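Local atomic coordinates of B-cell CLL/lymphoma 9 protein (Homo sapiens, PDB entry 2VPB), a protein that promotes the transcriptional activity of beta-catenin in Wnt signalling, acting as a nuclear coactivator whose HD1 domain binds PYGO1. Residues B[16-21]-B[28-33]. Residues are numbered along the deposited sequence; the frame is centred on the assembly and turned at random.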
loop_
_atom_site.group_PDB
_atom_site.type_symbol
_atom_site.label_atom_id
_atom_site.label_comp_id
_atom_site.label_asym_id
_atom_site.label_seq_id
_atom_site.Cartn_x
_atom_site.Cartn_y
_atom_site.Cartn_z
ATOM N N ASN B 16 4.894 -4.965 -3.013
ATOM C CA ASN B 16 5.300 -5.594 -4.267
ATOM C C ASN B 16 5.671 -7.056 -4.030
ATOM O O ASN B 16 5.309 -7.940 -4.811
ATOM C CB ASN B 16 6.479 -4.835 -4.879
ATOM C CG ASN B 16 6.068 -3.540 -5.559
ATOM O OD1 ASN B 16 4.877 -3.289 -5.817
ATOM N ND2 ASN B 16 7.064 -2.709 -5.882
ATOM N N LYS B 17 6.380 -7.314 -2.935
ATOM C CA LYS B 17 6.774 -8.697 -2.610
ATOM C C LYS B 17 5.573 -9.583 -2.303
ATOM O O LYS B 17 5.515 -10.741 -2.730
ATOM C CB LYS B 17 7.794 -8.724 -1.476
ATOM C CG LYS B 17 9.165 -8.292 -1.958
ATOM C CD LYS B 17 10.176 -8.293 -0.843
ATOM C CE LYS B 17 11.533 -7.877 -1.389
ATOM N NZ LYS B 17 12.602 -8.041 -0.371
ATOM N N ALA B 18 4.584 -9.028 -1.605
ATOM C CA ALA B 18 3.397 -9.807 -1.277
ATOM C C ALA B 18 2.603 -10.109 -2.547
ATOM O O ALA B 18 2.090 -11.199 -2.682
ATOM C CB ALA B 18 2.535 -9.082 -0.260
ATOM N N ALA B 19 2.503 -9.142 -3.466
ATOM C CA ALA B 19 1.847 -9.414 -4.751
ATOM C C ALA B 19 2.562 -10.535 -5.512
ATOM O O ALA B 19 1.915 -11.408 -6.063
ATOM C CB ALA B 19 1.756 -8.156 -5.602
ATOM N N GLU B 20 3.896 -10.516 -5.503
ATOM C CA GLU B 20 4.674 -11.573 -6.169
ATOM C C GLU B 20 4.360 -12.945 -5.565
ATOM O O GLU B 20 4.180 -13.915 -6.294
ATOM C CB GLU B 20 6.178 -11.268 -6.118
ATOM C CG GLU B 20 6.627 -10.249 -7.165
ATOM C CD GLU B 20 6.439 -10.726 -8.607
ATOM O OE1 GLU B 20 7.049 -11.750 -9.001
ATOM O OE2 GLU B 20 5.693 -10.062 -9.352
ATOM N N ALA B 21 4.245 -13.012 -4.234
ATOM C CA ALA B 21 3.895 -14.256 -3.529
ATOM C C ALA B 21 2.534 -14.794 -3.962
ATOM O O ALA B 21 2.365 -15.993 -4.175
ATOM C CB ALA B 21 3.950 -14.043 -2.004
ATOM N N GLU B 28 -2.485 -17.263 -0.535
ATOM C CA GLU B 28 -3.804 -16.910 -1.063
ATOM C C GLU B 28 -4.007 -15.402 -1.198
ATOM O O GLU B 28 -4.619 -14.935 -2.166
ATOM C CB GLU B 28 -4.909 -17.479 -0.167
ATOM C CG GLU B 28 -5.115 -18.982 -0.323
ATOM C CD GLU B 28 -5.648 -19.365 -1.697
ATOM O OE1 GLU B 28 -6.488 -18.621 -2.248
ATOM O OE2 GLU B 28 -5.215 -20.409 -2.231
ATOM N N THR B 29 -3.513 -14.657 -0.211
ATOM C CA THR B 29 -3.699 -13.208 -0.136
ATOM C C THR B 29 -2.443 -12.546 0.402
ATOM O O THR B 29 -1.591 -13.211 1.011
ATOM C CB THR B 29 -4.859 -12.787 0.811
ATOM O OG1 THR B 29 -4.436 -12.835 2.184
ATOM C CG2 THR B 29 -6.095 -13.660 0.630
ATOM N N ILE B 30 -2.362 -11.233 0.217
ATOM C CA ILE B 30 -1.188 -10.469 0.656
ATOM C C ILE B 30 -1.065 -10.398 2.182
ATOM O O ILE B 30 -0.021 -9.977 2.686
ATOM C CB ILE B 30 -1.143 -9.033 0.044
ATOM C CG1 ILE B 30 -2.367 -8.184 0.476
ATOM C CG2 ILE B 30 -1.024 -9.099 -1.494
ATOM C CD1 ILE B 30 -2.183 -6.716 0.254
ATOM N N VAL B 31 -2.105 -10.806 2.918
ATOM C CA VAL B 31 -2.021 -10.843 4.390
ATOM C C VAL B 31 -2.078 -12.270 4.947
ATOM O O VAL B 31 -2.321 -12.474 6.143
ATOM C CB VAL B 31 -3.083 -9.930 5.083
ATOM C CG1 VAL B 31 -2.794 -8.445 4.815
ATOM C CG2 VAL B 31 -4.493 -10.307 4.639
ATOM N N SER B 32 -1.827 -13.251 4.083
ATOM C CA SER B 32 -1.807 -14.661 4.492
ATOM C C SER B 32 -0.464 -15.024 5.126
ATOM O O SER B 32 0.263 -15.875 4.614
ATOM C CB SER B 32 -2.095 -15.564 3.298
ATOM O OG SER B 32 -3.383 -15.286 2.788
ATOM N N PHE B 33 -0.128 -14.361 6.228
ATOM C CA PHE B 33 1.172 -14.584 6.877
ATOM C C PHE B 33 1.255 -16.000 7.414
ATOM O O PHE B 33 0.247 -16.582 7.807
ATOM C CB PHE B 33 1.415 -13.573 7.993
ATOM C CG PHE B 33 1.274 -12.156 7.551
ATOM C CD1 PHE B 33 2.237 -11.564 6.752
ATOM C CD2 PHE B 33 0.163 -11.413 7.928
ATOM C CE1 PHE B 33 2.089 -10.233 6.323
ATOM C CE2 PHE B 33 0.019 -10.089 7.518
ATOM C CZ PHE B 33 0.982 -9.505 6.716
#
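In the HD1 domain of BCL9, helix 12-23 is met by a beta turn of the loop that follows it, Ala18 on the helix touching Ile30 in the turn. The methyl CB of Ala18 lies 3.7 Å from CB of Ile30 and 3.8 Å from its CG2, so it rests against the root of the branched side chain. The Ile30 torsion (chi1 62°) sets CG2 opposite the carbonyl carbon, and this methyl reaches the peptide between Ala18 and Ala19, 3.9 Å from C of Ala18 and 4.0 Å from N of Ala19. The other branch, CG1, leads away from the helix, and Ile30 also packs on an apolar side chain of the other protein chain in the assembly, as does Ala19. Ala18 also touches Phe10 of strand 8-10.

The turn is type I, from Thr29 to Ser32, closed by Ser32 N to Thr29 O at 3.1 Å. Inside it, OG1 of Thr29 accepts the N-H of Val31 (3.2 Å, 144° at the hydrogen), which makes an ST turn, and shares a 2.7 Å hydrogen bond with OG of Ser32. Within the region that interacts with PYGO1, the loop after helix 12-23 thus folds back onto it through a single apolar side-chain contact, the Ala18 methyl against Ile30, presented by a type I turn that includes an ST turn.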